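PDB 3GNE: VAL-1 from Chlorella virus, which cleaves the polysaccharide alginate, probably by beta-elimination, as a family 14 polysaccharide lyase whose mode of action depends on pH. Local coordinates for residues 96-101 / 170-175; 111-116 / 202-207; 10-15 / 29-34; 158-163 / 190-195. All coordinates share one frame; numbering follows the deposited sequence. Where two conformers were deposited one is given.

Interaction 1 (96-101 / 170-175); sequences TFIGHG and IGTKMN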
# COMPACT_ATOMS: atom_id res chain seq x y z
N THR A 96 3.70 0.28 3.05
CA THR A 96 4.57 0.35 4.21
C THR A 96 4.87 1.78 4.57
O THR A 96 5.03 2.61 3.70
CB THR A 96 5.86 -0.42 3.83
OG1 THR A 96 6.64 -0.73 4.94
CG2 THR A 96 6.65 0.48 2.92
N PHE A 97 4.94 2.04 5.89
CA PHE A 97 5.37 3.35 6.39
C PHE A 97 6.72 3.22 7.07
O PHE A 97 7.00 2.17 7.64
CB PHE A 97 4.33 3.92 7.38
CG PHE A 97 3.19 4.63 6.61
CD1 PHE A 97 2.31 3.92 5.81
CD2 PHE A 97 3.02 6.01 6.73
CE1 PHE A 97 1.26 4.57 5.15
CE2 PHE A 97 2.00 6.69 6.06
CZ PHE A 97 1.14 5.95 5.27
N ILE A 98 7.51 4.29 6.92
CA ILE A 98 8.88 4.40 7.40
C ILE A 98 8.93 5.40 8.55
O ILE A 98 8.34 6.48 8.37
CB ILE A 98 9.82 4.97 6.32
CG1 ILE A 98 9.97 4.10 5.08
CG2 ILE A 98 11.21 5.21 6.91
CD1 ILE A 98 9.86 2.65 5.52
N GLY A 99 9.59 5.10 9.65
CA GLY A 99 9.82 6.16 10.66
C GLY A 99 8.50 6.49 11.36
O GLY A 99 7.66 5.63 11.65
N HIS A 100 8.33 7.77 11.64
CA HIS A 100 7.08 8.28 12.23
C HIS A 100 6.80 9.65 11.62
O HIS A 100 7.72 10.23 10.99
CB HIS A 100 7.17 8.36 13.77
CG HIS A 100 8.17 9.36 14.25
ND1 HIS A 100 7.84 10.66 14.56
CD2 HIS A 100 9.51 9.21 14.43
CE1 HIS A 100 8.99 11.25 14.95
NE2 HIS A 100 10.00 10.39 14.88
N GLY A 101 5.62 10.17 11.77
CA GLY A 101 5.31 11.49 11.21
C GLY A 101 4.48 11.29 9.96
O GLY A 101 4.48 10.22 9.34
N ILE A 170 4.42 -5.51 -2.69
CA ILE A 170 5.18 -4.28 -2.65
C ILE A 170 6.36 -4.49 -1.70
O ILE A 170 6.13 -4.81 -0.51
CB ILE A 170 4.35 -3.03 -2.26
CG1 ILE A 170 5.18 -1.75 -2.31
CG2 ILE A 170 3.60 -3.17 -0.94
CD1 ILE A 170 4.36 -0.47 -2.41
N GLY A 171 7.56 -4.27 -2.22
CA GLY A 171 8.78 -4.40 -1.43
C GLY A 171 9.36 -3.04 -1.09
O GLY A 171 9.28 -2.09 -1.88
N THR A 172 9.93 -2.99 0.10
CA THR A 172 10.56 -1.76 0.58
C THR A 172 11.90 -2.09 1.18
O THR A 172 11.92 -2.95 2.07
CB THR A 172 9.69 -1.07 1.66
OG1 THR A 172 8.37 -0.88 1.16
CG2 THR A 172 10.23 0.31 1.94
N LYS A 173 12.99 -1.46 0.76
CA LYS A 173 14.30 -1.74 1.35
C LYS A 173 14.93 -0.41 1.75
O LYS A 173 15.11 0.48 0.92
CB LYS A 173 15.20 -2.46 0.33
CG LYS A 173 16.62 -2.68 0.89
CD LYS A 173 17.45 -3.50 -0.09
CE LYS A 173 18.71 -3.93 0.67
NZ LYS A 173 19.68 -2.83 0.85
N MET A 174 15.22 -0.30 3.04
CA MET A 174 15.81 0.94 3.52
C MET A 174 17.16 1.23 2.85
O MET A 174 17.91 0.32 2.53
CB MET A 174 16.03 0.90 5.05
CG MET A 174 14.74 0.99 5.86
SD MET A 174 13.92 2.60 5.76
CE MET A 174 15.30 3.73 5.85
N ASN A 175 17.39 2.54 2.71
CA ASN A 175 18.77 2.90 2.40
C ASN A 175 19.68 2.55 3.57
O ASN A 175 19.23 2.35 4.73
CB ASN A 175 18.88 4.41 2.19
CG ASN A 175 18.30 5.21 3.37
OD1 ASN A 175 17.07 5.35 3.48
ND2 ASN A 175 19.17 5.70 4.28
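Thr172 OG1 is held from outside the contact by a hydrogen bond from the Asn115 amide, and the same hydroxyl faces Thr96 across the gap between the two sheets of a jelly-roll beta-sandwich. Strand 91-99 belongs to the seven-stranded antiparallel sheet and strand 166-173 to the opposing one, so the principle illustrated is that of sheets held together by side chains meeting in the gap rather than by backbone bonds. Thr96 and Thr172 meet end-on. Thr172 OG1 lies beside its own backbone N (chi1 -54°), which sends the methyl CG2 anti to that nitrogen. Thr96 was modelled in two conformers; in the one given, Thr172 CG2 is 3.7 Å from Thr96 CG2, and the Thr96 methyl comes still closer to the Thr172 hydroxyl, but the first spacing is uncertain and the second doubtful. Further along, Ile98 and Met174 run alongside one another with opposite headings. Met174 follows directly on strand 166-173; its side chain starts off to one side, and bends at chi2 (-69°) and chi3 bring the sulfur back, with Met174 SD 3.9 Å from Ile98 CG2; alternate conformers of both residues make this spacing approximate. Ile212, on the neighbouring strand 212-221, also packs against Thr96, Ile98 and Thr172, adding to the buried packing. The loop that follows is tied to segment 202-207 by one acceptor with two donors: Asn175 OD1 takes hydrogen bonds from the backbone nitrogens of Trp204 and Ser205.

Interaction 2 (111-116 / 202-207); sequences TGASNR and INWSRS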
# COMPACT_ATOMS: atom_id res chain seq x y z
N THR A 111 10.59 12.96 9.35
CA THR A 111 10.87 11.66 9.95
C THR A 111 10.14 10.52 9.31
O THR A 111 10.42 9.37 9.67
CB THR A 111 10.52 11.74 11.46
OG1 THR A 111 9.22 12.36 11.56
CG2 THR A 111 11.47 12.63 12.19
N GLY A 112 9.24 10.79 8.35
CA GLY A 112 8.34 9.77 7.88
C GLY A 112 8.33 9.64 6.39
O GLY A 112 8.51 10.63 5.66
N ALA A 113 8.07 8.45 5.88
CA ALA A 113 7.87 8.21 4.45
C ALA A 113 6.89 7.07 4.29
O ALA A 113 6.59 6.33 5.23
CB ALA A 113 9.19 7.81 3.78
N SER A 114 6.38 6.92 3.07
CA SER A 114 5.48 5.77 2.84
C SER A 114 5.64 5.28 1.39
O SER A 114 6.00 6.05 0.47
CB SER A 114 4.00 6.07 3.13
OG SER A 114 3.59 7.11 2.22
N ASN A 115 5.35 3.98 1.26
CA ASN A 115 5.48 3.25 -0.01
C ASN A 115 4.20 2.48 -0.22
O ASN A 115 4.00 1.50 0.51
CB ASN A 115 6.68 2.29 0.08
CG ASN A 115 7.11 1.77 -1.27
OD1 ASN A 115 6.78 2.43 -2.27
ND2 ASN A 115 7.78 0.63 -1.30
N ARG A 116 3.33 2.93 -1.13
CA ARG A 116 2.03 2.31 -1.26
C ARG A 116 1.76 1.86 -2.69
O ARG A 116 2.32 2.39 -3.64
CB ARG A 116 0.93 3.28 -0.87
CG ARG A 116 0.84 3.47 0.65
CD ARG A 116 -0.37 4.37 1.03
NE ARG A 116 -0.01 5.77 0.62
CZ ARG A 116 -0.84 6.80 0.66
NH1 ARG A 116 -2.12 6.61 1.05
NH2 ARG A 116 -0.46 8.04 0.31
N ILE A 202 16.82 5.32 -3.61
CA ILE A 202 15.90 6.10 -2.78
C ILE A 202 16.48 6.38 -1.42
O ILE A 202 17.11 5.49 -0.82
CB ILE A 202 14.62 5.26 -2.52
CG1 ILE A 202 13.95 4.85 -3.85
CG2 ILE A 202 13.69 6.02 -1.63
CD1 ILE A 202 12.86 3.83 -3.66
N ASN A 203 16.32 7.58 -0.91
CA ASN A 203 16.52 7.83 0.53
C ASN A 203 15.18 7.66 1.25
O ASN A 203 14.28 8.48 1.07
CB ASN A 203 17.12 9.19 0.81
CG ASN A 203 18.64 9.26 0.89
OD1 ASN A 203 19.16 10.38 0.85
ND2 ASN A 203 19.33 8.16 0.99
N TRP A 204 15.06 6.61 2.06
CA TRP A 204 13.81 6.40 2.80
C TRP A 204 13.78 7.11 4.12
O TRP A 204 12.68 7.40 4.62
CB TRP A 204 13.60 4.91 3.00
CG TRP A 204 13.06 4.17 1.82
CD1 TRP A 204 13.64 3.18 1.10
CD2 TRP A 204 11.75 4.42 1.20
NE1 TRP A 204 12.80 2.77 0.10
CE2 TRP A 204 11.65 3.51 0.13
CE3 TRP A 204 10.72 5.30 1.47
CZ2 TRP A 204 10.53 3.44 -0.70
CZ3 TRP A 204 9.59 5.27 0.67
CH2 TRP A 204 9.52 4.34 -0.39
N SER A 205 14.94 7.41 4.75
CA SER A 205 14.87 8.14 6.01
C SER A 205 16.22 8.83 6.20
O SER A 205 17.21 8.51 5.59
CB SER A 205 14.54 7.28 7.25
OG SER A 205 15.73 6.59 7.69
N ARG A 206 16.14 9.78 7.16
CA ARG A 206 17.33 10.60 7.42
C ARG A 206 18.27 10.05 8.48
O ARG A 206 19.36 10.62 8.66
CB ARG A 206 16.83 12.00 7.82
CG ARG A 206 16.27 11.97 9.25
CD ARG A 206 16.42 13.35 9.85
NE ARG A 206 16.00 14.43 9.00
CZ ARG A 206 16.63 15.53 8.62
NH1 ARG A 206 17.87 15.85 8.99
NH2 ARG A 206 15.98 16.37 7.82
N SER A 207 17.89 8.99 9.20
CA SER A 207 18.78 8.53 10.25
C SER A 207 18.44 7.08 10.58
O SER A 207 17.36 6.58 10.30
CB SER A 207 18.67 9.52 11.42
OG SER A 207 17.36 9.60 11.89
O HOH W 1 11.52 8.67 6.89
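Trp204 lays its indole against the inward side of strand 112-119, a worked example of a loop side chain packed between the sheets of a jelly-roll beta-sandwich. The van der Waals contacts gather at and near the rim of the ring. Ala113 CB lies in the ring plane, 3.7 Å from Trp204 CE3, and further round the same edge Ser114 O stands 3.7 Å from Trp204 CZ3. Asn115 meets the six-membered ring obliquely: its side chain crosses the indole at about a right angle, with Asn115 CB 3.5 Å from Trp204 CH2 and the amide plane turned 49° from the ring. Within the loop, Ile202 covers one face, its CG2 sitting 3.6 Å above the plane and over the ring centre. Direct polar bonds run outward from the pair. Trp204 NE1 donates to Glu187 O, which, with the packing around the ring, would restrain the rotation of the indole, while Asn115 ND2 bonds Ser188 OG besides its partner Thr172. The alternation of the strand puts Ser114 OG on the other side, bonded to Ala103 O. Between the two backbones the polar link is made by solvent: one water donates to Trp204 O at 2.8 Å and, more weakly, to Thr111 O at 3.1 Å.

Interaction 3 (10-15 / 29-34); sequences NLLTKG and SAVTTF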
# COMPACT_ATOMS: atom_id res chain seq x y z
N ASN A 10 -9.76 -14.17 10.10
CA ASN A 10 -10.69 -14.45 11.19
C ASN A 10 -10.25 -13.80 12.50
O ASN A 10 -11.05 -13.73 13.47
CB ASN A 10 -10.79 -15.96 11.40
CG ASN A 10 -11.47 -16.60 10.20
OD1 ASN A 10 -11.03 -17.66 9.75
ND2 ASN A 10 -12.47 -15.90 9.72
N LEU A 11 -9.01 -13.29 12.51
CA LEU A 11 -8.58 -12.53 13.71
C LEU A 11 -8.48 -11.02 13.44
O LEU A 11 -7.92 -10.28 14.29
CB LEU A 11 -7.18 -13.07 14.12
CG LEU A 11 -7.16 -14.57 14.49
CD1 LEU A 11 -5.72 -14.98 14.79
CD2 LEU A 11 -8.06 -14.85 15.66
N LEU A 12 -8.98 -10.52 12.30
CA LEU A 12 -8.73 -9.15 11.91
C LEU A 12 -9.11 -8.12 12.99
O LEU A 12 -8.32 -7.19 13.17
CB LEU A 12 -9.53 -8.84 10.63
CG LEU A 12 -9.22 -7.46 10.01
CD1 LEU A 12 -7.78 -7.33 9.59
CD2 LEU A 12 -10.18 -7.28 8.85
N THR A 13 -10.23 -8.35 13.67
CA THR A 13 -10.64 -7.36 14.69
C THR A 13 -10.41 -7.92 16.09
O THR A 13 -11.03 -7.40 17.01
CB THR A 13 -12.11 -6.96 14.52
OG1 THR A 13 -12.92 -8.18 14.58
CG2 THR A 13 -12.37 -6.27 13.21
N LYS A 14 -9.57 -8.94 16.25
CA LYS A 14 -9.25 -9.58 17.51
C LYS A 14 -7.75 -9.56 17.71
O LYS A 14 -7.23 -10.37 18.48
CB LYS A 14 -9.74 -11.05 17.54
CG LYS A 14 -11.22 -11.19 17.26
CD LYS A 14 -11.69 -12.67 17.32
CE LYS A 14 -12.94 -12.77 16.45
NZ LYS A 14 -13.90 -13.87 16.68
N GLY A 15 -7.02 -8.65 17.05
CA GLY A 15 -5.59 -8.47 17.24
C GLY A 15 -4.73 -9.01 16.11
O GLY A 15 -3.54 -8.74 16.03
N SER A 29 -17.44 -2.67 5.01
CA SER A 29 -16.80 -3.90 4.53
C SER A 29 -16.98 -5.04 5.52
O SER A 29 -17.40 -4.81 6.66
CB SER A 29 -15.32 -3.62 4.28
OG SER A 29 -15.17 -2.61 3.26
N ALA A 30 -16.62 -6.26 5.10
CA ALA A 30 -16.83 -7.38 5.97
C ALA A 30 -15.88 -8.53 5.61
O ALA A 30 -15.61 -8.78 4.44
CB ALA A 30 -18.28 -7.91 5.88
N VAL A 31 -15.41 -9.21 6.64
CA VAL A 31 -14.76 -10.50 6.43
C VAL A 31 -15.82 -11.53 6.09
O VAL A 31 -16.83 -11.67 6.76
CB VAL A 31 -13.94 -10.92 7.69
CG1 VAL A 31 -13.37 -12.31 7.57
CG2 VAL A 31 -12.81 -9.93 7.88
N THR A 32 -15.60 -12.27 4.99
CA THR A 32 -16.59 -13.22 4.51
C THR A 32 -15.86 -14.25 3.69
O THR A 32 -14.62 -14.30 3.66
CB THR A 32 -17.69 -12.46 3.74
OG1 THR A 32 -18.78 -13.35 3.46
CG2 THR A 32 -17.17 -11.91 2.42
N THR A 33 -16.68 -15.11 3.07
CA THR A 33 -16.13 -16.12 2.19
C THR A 33 -16.59 -15.85 0.75
O THR A 33 -17.78 -15.59 0.56
CB THR A 33 -16.65 -17.50 2.62
OG1 THR A 33 -16.05 -17.78 3.90
CG2 THR A 33 -16.18 -18.61 1.68
N PHE A 34 -15.62 -15.93 -0.15
CA PHE A 34 -15.96 -15.66 -1.56
C PHE A 34 -15.06 -16.55 -2.37
O PHE A 34 -13.83 -16.63 -2.09
CB PHE A 34 -15.82 -14.16 -1.89
CG PHE A 34 -15.94 -13.88 -3.40
CD1 PHE A 34 -17.22 -13.84 -3.97
CD2 PHE A 34 -14.86 -13.67 -4.21
CE1 PHE A 34 -17.38 -13.62 -5.34
CE2 PHE A 34 -14.99 -13.46 -5.56
CZ PHE A 34 -16.26 -13.45 -6.12
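Leu12 and Val31 lie at a slant to one another, a loop residue laid against a strand residue, with Leu12 CD2 3.9 Å from Val31 CG2. Each partner is aimed by its backbone. The CA-CB bonds of Leu12 and Val31 point toward the facing segment; Ala30 and Thr32, next to Val31 on the strand, have theirs directed away, as the alternation of an extended chain requires. On Leu12 the branch point CG is anti to the backbone N (chi1 -173°), which places CD2 against Val31. On Val31 it is CG1 that takes the position anti to the nitrogen (chi1 174°); CG2 therefore lies beside the nitrogen and does the touching. The amide end of Asn10 bends back to approach the other methyl at the exposed margin of the contact. A type I turn from Leu11 to Lys14, closed by Lys14 N to Leu11 O at 2.9 Å, sets the course of the loop around Leu12. The leucine is buried further by Val21, Met26 and Phe61, and Val31 also packs on Leu9, Arg38 and Val40. Strand 30-34 pairs with 37-44 as a beta hairpin of one sheet, while Val21 and Phe61 belong to strands of the other. A loop side chain thus bridges the margins of two sheets, consistent with the edge of a jelly-roll beta-sandwich, where a loop spans both sheets.

Interaction 4 (158-163 / 190-195); sequences NALKYD and VIVNGK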
# COMPACT_ATOMS: atom_id res chain seq x y z
N ASN A 158 -3.42 -1.60 -17.30
CA ASN A 158 -4.46 -2.62 -17.28
C ASN A 158 -3.98 -3.92 -16.66
O ASN A 158 -4.41 -5.02 -17.02
CB ASN A 158 -4.93 -2.80 -18.73
CG ASN A 158 -6.19 -3.64 -18.78
OD1 ASN A 158 -7.16 -3.38 -18.05
ND2 ASN A 158 -6.13 -4.64 -19.65
N ALA A 159 -3.09 -3.83 -15.67
CA ALA A 159 -2.55 -5.05 -15.08
C ALA A 159 -3.60 -5.78 -14.24
O ALA A 159 -3.55 -7.00 -14.10
CB ALA A 159 -1.32 -4.73 -14.22
N LEU A 160 -4.51 -5.03 -13.64
CA LEU A 160 -5.56 -5.63 -12.80
C LEU A 160 -6.70 -6.09 -13.70
O LEU A 160 -7.47 -5.27 -14.23
CB LEU A 160 -6.04 -4.63 -11.76
CG LEU A 160 -4.94 -4.11 -10.83
CD1 LEU A 160 -5.51 -2.96 -9.99
CD2 LEU A 160 -4.43 -5.24 -9.91
N LYS A 161 -6.78 -7.40 -13.88
CA LYS A 161 -7.80 -7.96 -14.73
C LYS A 161 -9.07 -8.22 -13.97
O LYS A 161 -9.06 -8.35 -12.74
CB LYS A 161 -7.27 -9.27 -15.33
CG LYS A 161 -5.94 -9.17 -16.07
CD LYS A 161 -5.88 -8.06 -17.12
CE LYS A 161 -4.50 -8.15 -17.79
NZ LYS A 161 -4.30 -7.06 -18.78
N TYR A 162 -10.20 -8.31 -14.68
CA TYR A 162 -11.48 -8.65 -14.04
C TYR A 162 -11.63 -10.15 -13.78
O TYR A 162 -11.14 -11.00 -14.53
CB TYR A 162 -12.65 -8.19 -14.94
CG TYR A 162 -12.85 -6.71 -15.05
CD1 TYR A 162 -13.07 -5.93 -13.95
CD2 TYR A 162 -12.80 -6.05 -16.30
CE1 TYR A 162 -13.25 -4.57 -14.05
CE2 TYR A 162 -12.98 -4.68 -16.42
CZ TYR A 162 -13.20 -3.95 -15.27
OH TYR A 162 -13.40 -2.60 -15.38
N ASP A 163 -12.39 -10.48 -12.73
CA ASP A 163 -12.83 -11.84 -12.47
C ASP A 163 -11.66 -12.79 -12.22
O ASP A 163 -11.74 -13.99 -12.57
CB ASP A 163 -13.70 -12.29 -13.68
CG ASP A 163 -15.09 -11.70 -13.66
OD1 ASP A 163 -15.51 -11.08 -12.66
OD2 ASP A 163 -15.83 -11.89 -14.68
N VAL A 190 7.47 -3.39 -7.04
CA VAL A 190 6.07 -3.73 -7.18
C VAL A 190 6.02 -4.95 -8.07
O VAL A 190 6.72 -5.02 -9.08
CB VAL A 190 5.25 -2.59 -7.81
CG1 VAL A 190 3.83 -3.06 -8.15
CG2 VAL A 190 5.24 -1.42 -6.82
N ILE A 191 5.18 -5.90 -7.64
CA ILE A 191 4.89 -7.06 -8.46
C ILE A 191 3.38 -7.12 -8.68
O ILE A 191 2.63 -7.01 -7.73
CB ILE A 191 5.38 -8.39 -7.84
CG1 ILE A 191 6.84 -8.38 -7.43
CG2 ILE A 191 5.15 -9.50 -8.86
CD1 ILE A 191 7.28 -9.62 -6.69
N VAL A 192 2.99 -7.29 -9.95
CA VAL A 192 1.58 -7.50 -10.25
C VAL A 192 1.52 -8.74 -11.16
O VAL A 192 2.10 -8.73 -12.27
CB VAL A 192 0.86 -6.33 -10.94
CG1 VAL A 192 -0.60 -6.68 -11.06
CG2 VAL A 192 1.06 -5.03 -10.12
N ASN A 193 0.85 -9.80 -10.71
CA ASN A 193 0.68 -11.04 -11.47
C ASN A 193 1.97 -11.50 -12.05
O ASN A 193 2.11 -11.89 -13.20
CB ASN A 193 -0.39 -10.85 -12.55
CG ASN A 193 -1.77 -10.60 -11.91
OD1 ASN A 193 -2.07 -11.22 -10.88
ND2 ASN A 193 -2.54 -9.76 -12.53
N GLY A 194 3.01 -11.53 -11.22
CA GLY A 194 4.30 -12.07 -11.56
C GLY A 194 5.24 -11.10 -12.25
O GLY A 194 6.43 -11.40 -12.39
N LYS A 195 4.78 -9.92 -12.70
CA LYS A 195 5.67 -8.95 -13.34
C LYS A 195 6.21 -7.99 -12.27
O LYS A 195 5.42 -7.37 -11.56
CB LYS A 195 4.96 -8.12 -14.40
CG LYS A 195 5.82 -7.04 -15.04
CD LYS A 195 5.03 -6.37 -16.18
CE LYS A 195 6.00 -5.41 -16.88
NZ LYS A 195 5.42 -4.67 -18.03
O HOH W 2 -1.49 -8.50 -14.98
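Val192 receives Ala159 against one of its methyls at the start of a tight beta hairpin, where a loop of the jelly-roll fold packs beside the turn joining strands 186-192 and 195-202. Coming along the strand, Val190 turns into the interior onto Val125 and Phe156, and the backbone of Ile191 pairs with Glu169 of the adjacent strand. At Val192, CG1 is anti to the backbone N (chi1 -175°) and makes both apolar contacts: Ala159 CB is 3.8 Å from Val192 CG1, and Leu160 CD2 approaches the same methyl more loosely at 4.3 Å. The chain then reverses in a type I' turn, a common turn of two-residue beta hairpins, with Asn193 and Gly194 at its corners, both with positive phi. Val192 N to Lys195 O, 2.9 Å, and Lys195 N to Val192 O, 3.0 Å, close it. Asn193 also faces the loop. A bridging water donates to Ala159 O at 2.7 Å and accepts from Asn193 ND2 at 2.9 Å. Both ends of this amide have further partners, OD1 accepting from the backbone N of Arg167 and ND2 bonding to Asn166 OD1, so its rotation is well defined. At the last position of the turn, Lys195 sends NZ to Asp155 O, another backbone carbonyl. The facing loop is braced in a similar way: Lys161 folds back so that its NZ donates to Asn158 O at 2.7 Å, the nitrogen tilted 31° from the carbonyl plane.

Overall arrangement
Interactions 1 and 2 form one continuous region, their centres 6 Å apart: strands 91-99 and 112-119 are neighbours in the seven-stranded sheet, and their segments alternate along the chain. Interaction 4 lies on the other side of the chain's centre, about 23 Å from interaction 1 between centres, yet strands 166-173 and 186-192 pair in the eight-stranded sheet; in sequence it is nested within the loop closed by interaction 2. Interaction 3 closes before the others open, with its centre 24 to 30 Å from theirs. Contacts near and far in sequence thus join sheet to sheet, loop to sheet and loop to hairpin across a single all-beta sandwich.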